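FeoA (Thermococcus thioreducens, PDB 3E19) probably acts as a regulator of iron uptake, built as a small SH3-like beta-barrel domain of the FeoA family. Local coordinates at residues L2-M10 with K66-K76. Numbering follows the deposited sequence.
Sequences LMVVPLSEM and KGLAGRVMVRK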
loop_
_atom_site.group_PDB
_atom_site.type_symbol
_atom_site.label_atom_id
_atom_site.label_comp_id
_atom_site.label_asym_id
_atom_site.label_seq_id
_atom_site.Cartn_x
_atom_site.Cartn_y
_atom_site.Cartn_z
ATOM N N LEU C 2 -18.918 -37.126 14.975
ATOM C CA LEU C 2 -18.120 -36.139 14.300
ATOM C C LEU C 2 -18.749 -34.799 14.670
ATOM O O LEU C 2 -19.952 -34.654 14.558
ATOM C CB LEU C 2 -18.162 -36.380 12.792
ATOM C CG LEU C 2 -17.428 -35.357 11.931
ATOM C CD1 LEU C 2 -15.912 -35.381 12.176
ATOM C CD2 LEU C 2 -17.751 -35.572 10.460
ATOM N N MET C 3 -17.945 -33.814 15.094
ATOM C CA MET C 3 -18.469 -32.500 15.447
ATOM C C MET C 3 -18.397 -31.594 14.236
ATOM O O MET C 3 -17.313 -31.269 13.782
ATOM C CB MET C 3 -17.672 -31.890 16.600
ATOM C CG MET C 3 -17.809 -32.663 17.950
ATOM S SD MET C 3 -19.534 -32.683 18.497
ATOM C CE MET C 3 -19.912 -30.919 18.538
ATOM N N VAL C 4 -19.565 -31.243 13.706
ATOM C CA VAL C 4 -19.693 -30.356 12.589
ATOM C C VAL C 4 -20.550 -29.207 13.045
ATOM O O VAL C 4 -21.729 -29.367 13.356
ATOM C CB VAL C 4 -20.335 -31.036 11.400
ATOM C CG1 VAL C 4 -20.581 -30.015 10.271
ATOM C CG2 VAL C 4 -19.459 -32.220 10.941
ATOM N N VAL C 5 -19.934 -28.046 13.131
ATOM C CA VAL C 5 -20.598 -26.894 13.767
ATOM C C VAL C 5 -20.298 -25.633 13.008
ATOM O O VAL C 5 -19.281 -25.584 12.324
ATOM C CB VAL C 5 -20.090 -26.719 15.199
ATOM C CG1 VAL C 5 -20.488 -27.932 16.050
ATOM C CG2 VAL C 5 -18.626 -26.480 15.220
ATOM N N PRO C 6 -21.179 -24.620 13.106
ATOM C CA PRO C 6 -20.865 -23.315 12.546
ATOM C C PRO C 6 -19.691 -22.655 13.248
ATOM O O PRO C 6 -19.471 -22.837 14.451
ATOM C CB PRO C 6 -22.158 -22.507 12.765
ATOM C CG PRO C 6 -23.212 -23.533 13.028
ATOM C CD PRO C 6 -22.516 -24.627 13.732
ATOM N N LEU C 7 -18.926 -21.879 12.499
ATOM C CA LEU C 7 -17.772 -21.245 13.074
ATOM C C LEU C 7 -18.220 -20.379 14.246
ATOM O O LEU C 7 -17.496 -20.275 15.211
ATOM C CB LEU C 7 -17.042 -20.441 12.015
ATOM C CG LEU C 7 -15.981 -19.447 12.446
ATOM C CD1 LEU C 7 -14.933 -20.194 13.155
ATOM C CD2 LEU C 7 -15.464 -18.738 11.183
ATOM N N SER C 8 -19.408 -19.786 14.153
ATOM C CA SER C 8 -20.017 -18.972 15.242
ATOM C C SER C 8 -20.134 -19.685 16.589
ATOM O O SER C 8 -20.255 -19.013 17.629
ATOM C CB SER C 8 -21.401 -18.490 14.818
ATOM O OG SER C 8 -22.258 -19.582 14.497
ATOM N N GLU C 9 -20.113 -21.020 16.582
ATOM C CA GLU C 9 -20.227 -21.806 17.795
ATOM C C GLU C 9 -18.908 -22.307 18.335
ATOM O O GLU C 9 -18.895 -22.975 19.343
ATOM C CB GLU C 9 -21.225 -22.965 17.605
ATOM C CG GLU C 9 -22.612 -22.430 17.513
ATOM C CD GLU C 9 -23.644 -23.426 17.012
ATOM O OE1 GLU C 9 -23.418 -24.653 17.111
ATOM O OE2 GLU C 9 -24.694 -22.936 16.514
ATOM N N MET C 10 -17.797 -21.946 17.706
ATOM C CA MET C 10 -16.514 -22.460 18.114
ATOM C C MET C 10 -15.819 -21.476 19.042
ATOM O O MET C 10 -16.042 -20.291 19.003
ATOM C CB MET C 10 -15.643 -22.713 16.897
ATOM C CG MET C 10 -16.176 -23.818 16.054
ATOM S SD MET C 10 -15.222 -23.977 14.541
ATOM C CE MET C 10 -13.687 -24.681 15.191
ATOM N N LYS C 66 -20.264 -12.666 14.223
ATOM C CA LYS C 66 -20.987 -13.898 14.539
ATOM C C LYS C 66 -21.993 -14.273 13.474
ATOM O O LYS C 66 -22.166 -15.466 13.145
ATOM C CB LYS C 66 -21.734 -13.774 15.881
ATOM C CG LYS C 66 -20.837 -13.853 17.089
ATOM C CD LYS C 66 -21.431 -14.659 18.226
ATOM C CE LYS C 66 -20.304 -15.364 19.032
ATOM N NZ LYS C 66 -20.581 -15.401 20.512
ATOM N N GLY C 67 -22.707 -13.284 12.953
ATOM C CA GLY C 67 -23.673 -13.556 11.857
ATOM C C GLY C 67 -23.059 -14.214 10.630
ATOM O O GLY C 67 -23.529 -15.274 10.189
ATOM N N LEU C 68 -21.992 -13.619 10.082
ATOM C CA LEU C 68 -21.356 -14.184 8.903
ATOM C C LEU C 68 -20.700 -15.531 9.229
ATOM O O LEU C 68 -20.748 -16.456 8.397
ATOM C CB LEU C 68 -20.340 -13.223 8.250
ATOM C CG LEU C 68 -19.841 -13.647 6.860
ATOM C CD1 LEU C 68 -20.968 -13.880 5.818
ATOM C CD2 LEU C 68 -18.816 -12.657 6.307
ATOM N N ALA C 69 -20.135 -15.634 10.426
ATOM C CA ALA C 69 -19.528 -16.854 10.939
ATOM C C ALA C 69 -20.522 -18.042 11.069
ATOM O O ALA C 69 -20.134 -19.194 10.925
ATOM C CB ALA C 69 -18.846 -16.574 12.262
ATOM N N GLY C 70 -21.804 -17.757 11.257
ATOM C CA GLY C 70 -22.853 -18.760 11.181
ATOM C C GLY C 70 -23.012 -19.463 9.849
ATOM O O GLY C 70 -23.580 -20.559 9.767
ATOM N N ARG C 71 -22.531 -18.841 8.790
ATOM C CA ARG C 71 -22.538 -19.437 7.484
ATOM C C ARG C 71 -21.366 -20.357 7.188
ATOM O O ARG C 71 -21.367 -21.002 6.120
ATOM C CB ARG C 71 -22.509 -18.380 6.384
ATOM C CG ARG C 71 -23.535 -17.316 6.525
ATOM C CD ARG C 71 -24.951 -17.739 6.331
ATOM N NE ARG C 71 -25.647 -16.500 5.968
ATOM C CZ ARG C 71 -26.325 -16.276 4.840
ATOM N NH1 ARG C 71 -26.503 -17.231 3.932
ATOM N NH2 ARG C 71 -26.885 -15.082 4.649
ATOM N N VAL C 72 -20.368 -20.412 8.079
ATOM C CA VAL C 72 -19.216 -21.245 7.857
ATOM C C VAL C 72 -19.374 -22.571 8.647
ATOM O O VAL C 72 -19.336 -22.553 9.861
ATOM C CB VAL C 72 -17.929 -20.514 8.221
ATOM C CG1 VAL C 72 -16.723 -21.361 7.915
ATOM C CG2 VAL C 72 -17.851 -19.204 7.504
ATOM N N MET C 73 -19.573 -23.712 7.979
ATOM C CA MET C 73 -19.695 -24.993 8.706
ATOM C C MET C 73 -18.336 -25.647 8.768
ATOM O O MET C 73 -17.650 -25.805 7.746
ATOM C CB MET C 73 -20.690 -25.953 7.981
ATOM C CG MET C 73 -22.103 -25.427 7.914
ATOM S SD MET C 73 -22.757 -25.072 9.577
ATOM C CE MET C 73 -22.281 -26.672 10.361
ATOM N N VAL C 74 -17.937 -26.065 9.938
ATOM C CA VAL C 74 -16.580 -26.491 10.155
ATOM C C VAL C 74 -16.644 -27.886 10.770
ATOM O O VAL C 74 -17.476 -28.135 11.659
ATOM C CB VAL C 74 -15.881 -25.514 11.093
ATOM C CG1 VAL C 74 -14.418 -25.902 11.364
ATOM C CG2 VAL C 74 -15.961 -24.118 10.479
ATOM N N ARG C 75 -15.777 -28.777 10.320
ATOM C CA ARG C 75 -15.546 -30.014 11.070
ATOM C C ARG C 75 -14.363 -29.829 12.006
ATOM O O ARG C 75 -13.282 -29.472 11.565
ATOM C CB ARG C 75 -15.319 -31.187 10.141
ATOM C CG ARG C 75 -14.132 -31.124 9.189
ATOM C CD ARG C 75 -14.200 -32.395 8.294
ATOM N NE ARG C 75 -13.904 -33.625 9.030
ATOM C CZ ARG C 75 -14.120 -34.870 8.572
ATOM N NH1 ARG C 75 -13.777 -35.900 9.334
ATOM N NH2 ARG C 75 -14.746 -35.095 7.409
ATOM N N LYS C 76 -14.600 -30.015 13.306
ATOM C CA LYS C 76 -13.561 -29.852 14.320
ATOM C C LYS C 76 -12.517 -30.926 14.181
ATOM O O LYS C 76 -12.817 -32.077 13.797
ATOM C CB LYS C 76 -14.153 -29.901 15.724
ATOM C CG LYS C 76 -14.976 -28.652 16.031
ATOM C CD LYS C 76 -15.662 -28.698 17.427
ATOM C CE LYS C 76 -14.756 -28.161 18.530
ATOM N NZ LYS C 76 -15.555 -27.948 19.811
#
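A69 O accepts V72 N at 3.1 Å, which closes a type I turn, and, weakly, S8 N at 3.4 Å from the 3-10 turn 7-9. Next along, L7 N bonds V72 O at 2.8 Å. V5 and V74 then form a reciprocal hydrogen-bonded pair, with V74 N 2.8 Å from V5 O. K76 N to M3 O ends the ladder. Strands 4-6 and 72-76 thus join the two ends of the chain, antiparallel, in the SH3-like barrel of FeoA. On the barrel's inner side, the M10 side chain crosses that of V74 at about a right angle, with M10 SD 3.8 Å from V74 CG1, while L7 and V74 both continue onto I42. On the face bearing V4 and P6, M73 bends at chi2 (-57°) and chi3 (-49°), which folds CE back to 3.5 Å from V5 C and lays SD alongside P6 CG at 3.8 Å. M73 CE also lies 3.8 Å from V4 CG1, the two side chains crossing at about a right angle. With an alanine in place of M73, the proline ring and V4 CG1 would probably lose this sulfur-methyl cover. Near the chain ends, L2 CD2 sits over the centre of one R75 guanidinium face.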